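Local coordinates for fatty acid-binding protein TM_1468 (Thermotoga maritima, PDB 1VPV), which binds long-chain fatty acids such as palmitate and may play a role in lipid transport or fatty acid metabolism, at residues A[50-55]-A[277-282]; A[19-24]-A[38-43]; A[42-47]-A[71-76]. One frame throughout, in Å; residues are numbered along the deposited sequence.

How the contacts relate
All three contacts meet around strand 35-43 and its neighbours in the mixed sheet that also holds strand 15-20, and all three touch the bound palmitate. Contacts 1 and 2 are buried and their centres lie about 6 Å apart. Contact 3 is only partly buried and runs out to exposed turn residues. Contacts 2 and 3 share Val42 and Val43. Contact 1 is mostly polar: a lysine in a salt bridge and a carboxylate at a helix end. Contact 2 combines parallel strand pairing with a serine bond and a leucine facing the ligand. Contact 3 pairs strands antiparallel and sets a proline over a tryptophan ring in a CH-pi contact. Val279, Leu40 and Thr75 reach the ligand.

Contact 1. Residues A[50-55]-A[277-282]; sequences EPDERE and GKVITT. With PLM (palmitic acid), chain D.
Asp52 meets Lys278 and Val279 at the start of helix 278-284, which lines the palmitate pocket of this DegV fold. Gly277 holds the N-cap position, and the carboxylate of Asp52, from the loop after strand 49-51, takes the first N-H groups of the helix. Lys278 N donates to Asp52 OD1 at 2.9 Å. Val279 N donates to Asp52 OD2 at 3.1 Å, nearly straight at 168°. Both donors stand above the carboxylate plane rather than in it. Asp52 reaches the helix end because its chi1 of -170° puts CG anti to the backbone N. The positive end of the helix dipole would probably stabilise the charge of its oxygens. Gly277 has no side chain beside Asp52 OD1, and its CA lies 3.6 Å from that oxygen. A water accepts from Ile280 N and lies beside Asp52 OD2.

Lys278 slides past Asp52 in the opposite direction, its chain extended beyond CG. Its NZ makes a salt bridge of 2.6 Å to Glu50 OE1, on the anti lone pair. The same NZ donates to Pro51 O at 2.7 Å, close to the line of the C=O bond. Glu58 is a second salt-bridge partner of this lysine, and Arg65 one of Glu50. On the pocket side, Val279 CG1 lies 3.9 Å from palmitate C4. One residue on, Ile280 CD1 approaches palmitate C9 at 3.8 Å.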
loop_
_atom_site.group_PDB
_atom_site.type_symbol
_atom_site.label_atom_id
_atom_site.label_comp_id
_atom_site.label_asym_id
_atom_site.label_seq_id
_atom_site.Cartn_x
_atom_site.Cartn_y
_atom_site.Cartn_z
ATOM N N GLU A 50 13.918 -12.317 -6.444
ATOM C CA GLU A 50 12.567 -12.629 -6.957
ATOM C C GLU A 50 11.729 -11.391 -7.124
ATOM O O GLU A 50 11.909 -10.406 -6.398
ATOM C CB GLU A 50 11.811 -13.630 -6.101
ATOM C CG GLU A 50 11.716 -13.311 -4.658
ATOM C CD GLU A 50 11.124 -14.462 -3.887
ATOM O OE1 GLU A 50 9.947 -14.778 -4.139
ATOM O OE2 GLU A 50 11.832 -15.076 -3.057
ATOM N N PRO A 51 10.865 -11.384 -8.144
ATOM C CA PRO A 51 9.958 -10.254 -8.256
ATOM C C PRO A 51 8.695 -10.390 -7.372
ATOM O O PRO A 51 8.286 -11.505 -7.009
ATOM C CB PRO A 51 9.659 -10.200 -9.746
ATOM C CG PRO A 51 9.854 -11.637 -10.231
ATOM C CD PRO A 51 10.758 -12.326 -9.268
ATOM N N ASP A 52 8.125 -9.236 -6.994
ATOM C CA ASP A 52 6.905 -9.157 -6.173
ATOM C C ASP A 52 5.676 -9.171 -7.094
ATOM O O ASP A 52 5.047 -8.135 -7.327
ATOM C CB ASP A 52 6.995 -7.883 -5.316
ATOM C CG ASP A 52 5.908 -7.775 -4.220
ATOM O OD1 ASP A 52 5.038 -8.641 -4.087
ATOM O OD2 ASP A 52 5.911 -6.775 -3.470
ATOM N N GLU A 53 5.347 -10.344 -7.651
ATOM C CA GLU A 53 4.205 -10.461 -8.581
ATOM C C GLU A 53 2.886 -10.554 -7.818
ATOM O O GLU A 53 2.807 -11.304 -6.848
ATOM C CB GLU A 53 4.320 -11.724 -9.429
ATOM C CG GLU A 53 5.474 -11.763 -10.408
ATOM C CD GLU A 53 5.324 -10.856 -11.633
ATOM O OE1 GLU A 53 4.262 -10.225 -11.838
ATOM O OE2 GLU A 53 6.306 -10.789 -12.407
ATOM N N ARG A 54 1.852 -9.836 -8.266
ATOM C CA ARG A 54 0.541 -9.884 -7.611
ATOM C C ARG A 54 -0.229 -11.077 -8.099
ATOM O O ARG A 54 -1.145 -10.943 -8.890
ATOM C CB ARG A 54 -0.340 -8.640 -7.858
ATOM C CG ARG A 54 -0.026 -7.430 -7.087
ATOM C CD ARG A 54 0.064 -7.620 -5.567
ATOM N NE ARG A 54 -1.194 -7.606 -4.804
ATOM C CZ ARG A 54 -1.238 -7.823 -3.485
ATOM N NH1 ARG A 54 -0.126 -8.074 -2.812
ATOM N NH2 ARG A 54 -2.385 -7.826 -2.829
ATOM N N GLU A 55 0.111 -12.220 -7.546
ATOM C CA GLU A 55 -0.480 -13.478 -7.893
ATOM C C GLU A 55 -0.634 -14.221 -6.562
ATOM O O GLU A 55 0.348 -14.356 -5.841
ATOM C CB GLU A 55 0.468 -14.184 -8.854
ATOM C CG GLU A 55 0.599 -15.698 -8.691
ATOM C CD GLU A 55 -0.581 -16.452 -9.234
ATOM O OE1 GLU A 55 -0.825 -16.340 -10.450
ATOM O OE2 GLU A 55 -1.255 -17.160 -8.449
ATOM N N GLY A 277 2.169 -7.964 -0.065
ATOM C CA GLY A 277 3.105 -8.604 -1.004
ATOM C C GLY A 277 4.475 -8.906 -0.401
ATOM O O GLY A 277 4.693 -8.761 0.801
ATOM N N LYS A 278 5.398 -9.321 -1.259
ATOM C CA LYS A 278 6.738 -9.747 -0.816
ATOM C C LYS A 278 7.559 -8.587 -0.229
ATOM O O LYS A 278 8.211 -8.725 0.799
ATOM C CB LYS A 278 7.528 -10.418 -1.968
ATOM C CG LYS A 278 6.765 -11.468 -2.764
ATOM C CD LYS A 278 7.729 -12.249 -3.666
ATOM C CE LYS A 278 7.016 -13.293 -4.521
ATOM N NZ LYS A 278 7.960 -13.792 -5.551
ATOM N N VAL A 279 7.518 -7.445 -0.885
ATOM C CA VAL A 279 8.297 -6.292 -0.430
ATOM C C VAL A 279 7.764 -5.737 0.898
ATOM O O VAL A 279 8.515 -5.537 1.850
ATOM C CB VAL A 279 8.351 -5.215 -1.520
ATOM C CG1 VAL A 279 9.036 -3.975 -1.020
ATOM C CG2 VAL A 279 9.114 -5.759 -2.729
ATOM N N ILE A 280 6.477 -5.491 0.986
ATOM C CA ILE A 280 5.939 -4.979 2.225
ATOM C C ILE A 280 6.208 -5.973 3.383
ATOM O O ILE A 280 6.682 -5.593 4.472
ATOM C CB ILE A 280 4.461 -4.606 2.053
ATOM C CG1 ILE A 280 4.353 -3.351 1.158
ATOM C CG2 ILE A 280 3.793 -4.389 3.388
ATOM C CD1 ILE A 280 4.751 -2.055 1.837
ATOM N N THR A 281 5.963 -7.245 3.120
ATOM C CA THR A 281 6.185 -8.275 4.130
ATOM C C THR A 281 7.614 -8.300 4.624
ATOM O O THR A 281 7.880 -8.503 5.816
ATOM C CB THR A 281 5.852 -9.659 3.566
ATOM O OG1 THR A 281 4.489 -9.645 3.153
ATOM C CG2 THR A 281 6.003 -10.724 4.624
ATOM N N THR A 282 8.532 -8.138 3.683
ATOM C CA THR A 282 9.956 -8.214 3.959
ATOM C C THR A 282 10.297 -7.170 4.994
ATOM O O THR A 282 11.089 -7.435 5.913
ATOM C CB THR A 282 10.777 -8.045 2.663
ATOM O OG1 THR A 282 10.714 -9.272 1.885
ATOM C CG2 THR A 282 12.241 -7.692 2.986
HETATM C C1 PLM D . 12.229 -0.338 -2.213
HETATM O O1 PLM D . 12.379 0.650 -2.990
HETATM O O2 PLM D . 13.171 -1.167 -1.996
HETATM C C2 PLM D . 10.878 -0.524 -1.562
HETATM C C3 PLM D . 10.894 -0.065 -0.118
HETATM C C4 PLM D . 9.565 -0.397 0.549
HETATM C C5 PLM D . 9.633 0.007 2.018
HETATM C C6 PLM D . 8.354 -0.296 2.755
HETATM C C7 PLM D . 8.388 0.165 4.204
HETATM C C8 PLM D . 7.284 -0.501 5.019
HETATM C C9 PLM D . 5.928 0.099 4.717
HETATM C CA PLM D . 4.812 -0.611 5.457
HETATM C CB PLM D . 3.490 0.114 5.255
HETATM C CC PLM D . 2.332 -0.751 5.743
HETATM C CD PLM D . 0.986 0.003 5.716
HETATM C CE PLM D . -0.194 -0.913 5.987
HETATM C CF PLM D . -1.503 -0.154 6.144
HETATM C CG PLM D . -2.166 0.163 4.801
HETATM O O HOH W 1 4.384 -5.766 -1.324
#

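Contact 2. Residues A[19-24]-A[38-43]; sequences VDSTAD and IPLYVV. With PLM (palmitic acid), chain D.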
loop_
_atom_site.group_PDB
_atom_site.type_symbol
_atom_site.label_atom_id
_atom_site.label_comp_id
_atom_site.label_asym_id
_atom_site.label_seq_id
_atom_site.Cartn_x
_atom_site.Cartn_y
_atom_site.Cartn_z
ATOM N N VAL A 19 -0.033 0.728 -10.395
ATOM C CA VAL A 19 0.583 0.901 -9.049
ATOM C C VAL A 19 1.794 -0.032 -9.012
ATOM O O VAL A 19 1.961 -0.885 -9.875
ATOM C CB VAL A 19 -0.387 0.591 -7.888
ATOM C CG1 VAL A 19 -1.663 1.484 -7.973
ATOM C CG2 VAL A 19 -0.778 -0.901 -7.873
ATOM N N ASP A 20 2.647 0.153 -8.022
ATOM C CA ASP A 20 3.755 -0.735 -7.795
ATOM C C ASP A 20 3.349 -1.841 -6.823
ATOM O O ASP A 20 2.292 -1.754 -6.191
ATOM C CB ASP A 20 4.963 0.054 -7.321
ATOM C CG ASP A 20 4.777 0.651 -5.941
ATOM O OD1 ASP A 20 4.684 -0.127 -4.942
ATOM O OD2 ASP A 20 4.763 1.902 -5.872
ATOM N N SER A 21 4.168 -2.898 -6.732
ATOM C CA SER A 21 3.796 -4.080 -5.949
ATOM C C SER A 21 3.611 -3.791 -4.448
ATOM O O SER A 21 2.905 -4.519 -3.754
ATOM C CB SER A 21 4.831 -5.173 -6.113
ATOM O OG SER A 21 6.079 -4.704 -5.673
ATOM N N THR A 22 4.242 -2.725 -3.966
ATOM C CA THR A 22 4.064 -2.283 -2.584
ATOM C C THR A 22 2.679 -1.683 -2.286
ATOM O O THR A 22 2.408 -1.384 -1.157
ATOM C CB THR A 22 5.124 -1.229 -2.160
ATOM O OG1 THR A 22 4.803 0.037 -2.715
ATOM C CG2 THR A 22 6.475 -1.630 -2.638
ATOM N N ALA A 23 1.852 -1.485 -3.302
ATOM C CA ALA A 23 0.452 -1.111 -3.113
ATOM C C ALA A 23 -0.443 -2.236 -2.572
ATOM O O ALA A 23 -1.557 -1.953 -2.094
ATOM C CB ALA A 23 -0.163 -0.548 -4.431
ATOM N N ASP A 24 0.025 -3.491 -2.671
ATOM C CA ASP A 24 -0.719 -4.650 -2.168
ATOM C C ASP A 24 -2.176 -4.565 -2.637
ATOM O O ASP A 24 -3.118 -4.679 -1.840
ATOM C CB ASP A 24 -0.666 -4.702 -0.633
ATOM C CG ASP A 24 0.749 -4.807 -0.082
ATOM O OD1 ASP A 24 1.637 -5.335 -0.792
ATOM O OD2 ASP A 24 0.969 -4.387 1.096
ATOM N N ILE A 38 3.276 -3.200 -10.985
ATOM C CA ILE A 38 4.657 -3.388 -11.441
ATOM C C ILE A 38 5.503 -3.903 -10.273
ATOM O O ILE A 38 5.504 -3.304 -9.222
ATOM C CB ILE A 38 5.291 -2.116 -12.077
ATOM C CG1 ILE A 38 6.733 -2.393 -12.473
ATOM C CG2 ILE A 38 5.215 -0.894 -11.147
ATOM C CD1 ILE A 38 7.353 -1.271 -13.293
ATOM N N PRO A 39 6.198 -5.043 -10.462
ATOM C CA PRO A 39 6.940 -5.644 -9.350
ATOM C C PRO A 39 8.178 -4.859 -8.904
ATOM O O PRO A 39 8.983 -4.427 -9.730
ATOM C CB PRO A 39 7.377 -7.020 -9.893
ATOM C CG PRO A 39 6.761 -7.169 -11.242
ATOM C CD PRO A 39 6.312 -5.830 -11.709
ATOM N N LEU A 40 8.326 -4.699 -7.597
ATOM C CA LEU A 40 9.637 -4.431 -7.049
ATOM C C LEU A 40 10.332 -5.789 -6.823
ATOM O O LEU A 40 9.760 -6.854 -7.096
ATOM C CB LEU A 40 9.535 -3.633 -5.743
ATOM C CG LEU A 40 9.394 -2.125 -5.869
ATOM C CD1 LEU A 40 7.997 -1.743 -6.396
ATOM C CD2 LEU A 40 9.666 -1.451 -4.545
ATOM N N TYR A 41 11.563 -5.732 -6.323
ATOM C CA TYR A 41 12.394 -6.916 -6.164
ATOM C C TYR A 41 12.807 -7.187 -4.720
ATOM O O TYR A 41 12.976 -6.279 -3.901
ATOM C CB TYR A 41 13.633 -6.814 -7.030
ATOM C CG TYR A 41 13.329 -6.594 -8.481
ATOM C CD1 TYR A 41 12.975 -7.653 -9.303
ATOM C CD2 TYR A 41 13.427 -5.319 -9.041
ATOM C CE1 TYR A 41 12.682 -7.458 -10.642
ATOM C CE2 TYR A 41 13.158 -5.108 -10.406
ATOM C CZ TYR A 41 12.782 -6.184 -11.193
ATOM O OH TYR A 41 12.509 -5.976 -12.528
ATOM N N VAL A 42 12.959 -8.472 -4.458
ATOM C CA VAL A 42 13.371 -8.996 -3.184
ATOM C C VAL A 42 14.698 -9.754 -3.447
ATOM O O VAL A 42 14.749 -10.669 -4.274
ATOM C CB VAL A 42 12.271 -9.932 -2.606
ATOM C CG1 VAL A 42 12.786 -10.739 -1.434
ATOM C CG2 VAL A 42 11.096 -9.125 -2.180
ATOM N N VAL A 43 15.753 -9.341 -2.751
ATOM C CA VAL A 43 17.091 -9.892 -2.921
ATOM C C VAL A 43 17.555 -10.500 -1.609
ATOM O O VAL A 43 17.767 -9.789 -0.644
ATOM C CB VAL A 43 18.088 -8.797 -3.344
ATOM C CG1 VAL A 43 19.456 -9.394 -3.598
ATOM C CG2 VAL A 43 17.588 -8.115 -4.609
HETATM C C1 PLM D . 12.229 -0.338 -2.213
HETATM O O1 PLM D . 12.379 0.650 -2.990
HETATM O O2 PLM D . 13.171 -1.167 -1.996
HETATM C C2 PLM D . 10.878 -0.524 -1.562
HETATM C C3 PLM D . 10.894 -0.065 -0.118
HETATM C C4 PLM D . 9.565 -0.397 0.549
HETATM C C5 PLM D . 9.633 0.007 2.018
HETATM C C6 PLM D . 8.354 -0.296 2.755
HETATM C C7 PLM D . 8.388 0.165 4.204
HETATM C C8 PLM D . 7.284 -0.501 5.019
HETATM C C9 PLM D . 5.928 0.099 4.717
HETATM C CA PLM D . 4.812 -0.611 5.457
HETATM C CB PLM D . 3.490 0.114 5.255
HETATM C CC PLM D . 2.332 -0.751 5.743
HETATM C CD PLM D . 0.986 0.003 5.716
HETATM C CE PLM D . -0.194 -0.913 5.987
HETATM C CF PLM D . -1.503 -0.154 6.144
HETATM C CG PLM D . -2.166 0.163 4.801
#
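Val19 and Ile38 are joined by backbone bonding where strand 15-20 ends beside strand 35-43. Ile38 N donates to Val19 O at 2.9 Å. Ser21 N returns a weak bond to Ile38 O, also 2.9 Å but bent to 130°. Asp20 pairs with Ile38 in a parallel bridge between them, and the Asp20 CA also makes a CA-H...O contact with Ile38 O. Past this point the chain leaves the sheet in a 3-10 turn at 21-23, where Ala23 N bonds to Asp20 O.

One side-chain bond extends the link beyond the strand pair. Ser21 OG accepts from Leu40 N at 3.0 Å and 173°, almost straight. A chi1 of 60° sets this hydroxyl between the backbone N and the carbonyl carbon, turned to Leu40. Ser21 OG also hydrogen-bonds to Asp52 OD2, so one hydroxyl ties together three parts of the chain. Replacing this serine by an alanine removes the hydroxyl, which would probably leave Leu40 N without its acceptor and the Asp52 carboxylate short of one partner.

The van der Waals contacts centre on Leu40, whose two methyls do different work. CD1 lies against Asp20 CB at 3.6 Å, with Ser21 OG alongside. CD2 packs on Thr22 CG2 at 3.7 Å and reaches the head of the ligand, 3.4 Å from palmitate C2. Ile38 CG2 rests on Asp20 CA at 3.7 Å. The polar end of Asp20 is used elsewhere: OD2 accepts from Leu103 N.

These neighbours are the two strands of a beta-alpha-beta unit, strand 15-20, helix 29-32 and strand 35-43. Here Leu40, packed on the turn after the first strand, touches the fatty acid in its binding site.

Contact 3. Residues A[42-47]-A[71-76]; sequences VVWEDG and SVPKTS. With PLM (palmitic acid), chain D.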
loop_
_atom_site.group_PDB
_atom_site.type_symbol
_atom_site.label_atom_id
_atom_site.label_comp_id
_atom_site.label_asym_id
_atom_site.label_seq_id
_atom_site.Cartn_x
_atom_site.Cartn_y
_atom_site.Cartn_z
ATOM N N VAL A 42 12.959 -8.472 -4.458
ATOM C CA VAL A 42 13.371 -8.996 -3.184
ATOM C C VAL A 42 14.698 -9.754 -3.447
ATOM O O VAL A 42 14.749 -10.669 -4.274
ATOM C CB VAL A 42 12.271 -9.932 -2.606
ATOM C CG1 VAL A 42 12.786 -10.739 -1.434
ATOM C CG2 VAL A 42 11.096 -9.125 -2.180
ATOM N N VAL A 43 15.753 -9.341 -2.751
ATOM C CA VAL A 43 17.091 -9.892 -2.921
ATOM C C VAL A 43 17.555 -10.500 -1.609
ATOM O O VAL A 43 17.767 -9.789 -0.644
ATOM C CB VAL A 43 18.088 -8.797 -3.344
ATOM C CG1 VAL A 43 19.456 -9.394 -3.598
ATOM C CG2 VAL A 43 17.588 -8.115 -4.609
ATOM N N TRP A 44 17.717 -11.816 -1.592
ATOM C CA TRP A 44 18.229 -12.559 -0.432
ATOM C C TRP A 44 19.739 -12.492 -0.304
ATOM O O TRP A 44 20.445 -12.279 -1.295
ATOM C CB TRP A 44 17.867 -14.031 -0.564
ATOM C CG TRP A 44 16.448 -14.241 -0.652
ATOM C CD1 TRP A 44 15.694 -14.217 -1.784
ATOM C CD2 TRP A 44 15.553 -14.470 0.429
ATOM N NE1 TRP A 44 14.387 -14.433 -1.477
ATOM C CE2 TRP A 44 14.267 -14.607 -0.124
ATOM C CE3 TRP A 44 15.713 -14.612 1.804
ATOM C CZ2 TRP A 44 13.127 -14.886 0.657
ATOM C CZ3 TRP A 44 14.578 -14.870 2.595
ATOM C CH2 TRP A 44 13.298 -15.003 2.008
ATOM N N GLU A 45 20.218 -12.740 0.914
ATOM C CA GLU A 45 21.642 -12.670 1.256
ATOM C C GLU A 45 22.565 -13.370 0.231
ATOM O O GLU A 45 23.640 -12.868 -0.061
ATOM C CB GLU A 45 21.877 -13.261 2.665
ATOM C CG GLU A 45 22.797 -12.426 3.520
ATOM C CD GLU A 45 23.065 -13.036 4.915
ATOM O OE1 GLU A 45 22.140 -13.655 5.511
ATOM O OE2 GLU A 45 24.220 -12.882 5.407
ATOM N N ASP A 46 22.129 -14.522 -0.291
ATOM C CA ASP A 46 22.910 -15.330 -1.234
ATOM C C ASP A 46 22.859 -14.806 -2.697
ATOM O O ASP A 46 23.380 -15.443 -3.601
ATOM C CB ASP A 46 22.421 -16.793 -1.208
ATOM C CG ASP A 46 20.924 -16.920 -1.520
ATOM O OD1 ASP A 46 20.286 -15.910 -1.890
ATOM O OD2 ASP A 46 20.372 -18.025 -1.402
ATOM N N GLY A 47 22.213 -13.669 -2.925
ATOM C CA GLY A 47 22.208 -13.048 -4.249
ATOM C C GLY A 47 21.046 -13.492 -5.111
ATOM O O GLY A 47 20.910 -13.037 -6.219
ATOM N N SER A 71 17.340 -15.968 6.976
ATOM C CA SER A 71 17.710 -14.563 6.836
ATOM C C SER A 71 16.511 -13.747 6.372
ATOM O O SER A 71 15.477 -14.316 6.020
ATOM C CB SER A 71 18.904 -14.382 5.861
ATOM O OG SER A 71 18.534 -14.643 4.509
ATOM N N VAL A 72 16.640 -12.414 6.415
ATOM C CA VAL A 72 15.613 -11.535 5.909
ATOM C C VAL A 72 16.191 -10.834 4.679
ATOM O O VAL A 72 17.244 -10.288 4.729
ATOM C CB VAL A 72 15.177 -10.531 6.994
ATOM C CG1 VAL A 72 14.315 -9.415 6.423
ATOM C CG2 VAL A 72 14.393 -11.252 8.078
ATOM N N PRO A 73 15.479 -10.838 3.558
ATOM C CA PRO A 73 16.128 -10.253 2.394
ATOM C C PRO A 73 16.006 -8.736 2.400
ATOM O O PRO A 73 15.330 -8.162 3.256
ATOM C CB PRO A 73 15.315 -10.824 1.237
ATOM C CG PRO A 73 13.992 -11.110 1.790
ATOM C CD PRO A 73 14.113 -11.293 3.268
ATOM N N LYS A 74 16.623 -8.123 1.402
ATOM C CA LYS A 74 16.499 -6.714 1.111
ATOM C C LYS A 74 15.588 -6.516 -0.112
ATOM O O LYS A 74 15.262 -7.454 -0.813
ATOM C CB LYS A 74 17.895 -6.144 0.833
ATOM C CG LYS A 74 18.900 -6.500 1.921
ATOM C CD LYS A 74 20.183 -5.618 1.908
ATOM C CE LYS A 74 21.230 -6.039 2.979
ATOM N NZ LYS A 74 20.662 -6.454 4.311
ATOM N N THR A 75 15.235 -5.273 -0.389
ATOM C CA THR A 75 14.327 -4.933 -1.469
ATOM C C THR A 75 14.970 -3.875 -2.368
ATOM O O THR A 75 15.825 -3.130 -1.923
ATOM C CB THR A 75 12.967 -4.378 -0.893
ATOM O OG1 THR A 75 13.203 -3.167 -0.148
ATOM C CG2 THR A 75 12.294 -5.406 0.009
ATOM N N SER A 76 14.601 -3.832 -3.637
ATOM C CA SER A 76 15.001 -2.707 -4.468
ATOM C C SER A 76 13.838 -2.269 -5.326
ATOM O O SER A 76 12.971 -3.063 -5.637
ATOM C CB SER A 76 16.162 -3.096 -5.365
ATOM O OG SER A 76 15.695 -3.954 -6.385
HETATM C C1 PLM D . 12.229 -0.338 -2.213
HETATM O O1 PLM D . 12.379 0.650 -2.990
HETATM O O2 PLM D . 13.171 -1.167 -1.996
HETATM C C2 PLM D . 10.878 -0.524 -1.562
HETATM C C3 PLM D . 10.894 -0.065 -0.118
HETATM C C4 PLM D . 9.565 -0.397 0.549
HETATM C C5 PLM D . 9.633 0.007 2.018
HETATM C C6 PLM D . 8.354 -0.296 2.755
HETATM C C7 PLM D . 8.388 0.165 4.204
HETATM C C8 PLM D . 7.284 -0.501 5.019
HETATM C C9 PLM D . 5.928 0.099 4.717
HETATM C CA PLM D . 4.812 -0.611 5.457
HETATM C CB PLM D . 3.490 0.114 5.255
HETATM C CC PLM D . 2.332 -0.751 5.743
HETATM C CD PLM D . 0.986 0.003 5.716
HETATM C CE PLM D . -0.194 -0.913 5.987
HETATM C CF PLM D . -1.503 -0.154 6.144
HETATM C CG PLM D . -2.166 0.163 4.801
HETATM O O HOH W 2 18.601 -12.479 3.032
#
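Pro73 lies over the ring of Trp44 at the end of an antiparallel strand pair, 35-43 with 74-76, in the mixed sheet of the DegV fold that also holds strand 15-20. Val43 and Lys74 form its hydrogen-bonded pair: Val43 N donates to Lys74 O at 2.7 Å, and Lys74 N to Val43 O at 2.9 Å. Val42 and Thr75 form the adjoining non-hydrogen-bonded pair and project from the sheet face opposite to Val43 and Lys74.

A chi2 of 87° turns the indole of Trp44 across its CA-CB-CG plane, and one ring face meets the proline. Pro73 CG sits over the six-membered ring, 3.7 Å from its centroid and 3° off the normal, a CH-pi contact. The same CG meets Val42 CG1 at 3.5 Å, which places the proline against both side chains. Ser71 O lies at the ring edge, 3.6 Å from Trp44 CZ3. Outside the pair, Trp44 NE1 is hydrogen-bonded to Glu50 OE2, which would help hold the indole in this rotation.

Trp44 also begins a type I turn ending at Gly47. In that turn Glu45 OE1 comes to 3.3 Å from Ser71 CB. A water links Glu45 N with Ser71 OG.

At the inner end, Thr75 carries its hydroxyl between backbone N and carbonyl carbon (chi1 62°), facing the ligand head. Thr75 OG1 is hydrogen-bonded to His283 NE2 and donates to palmitate O2 at 2.7 Å.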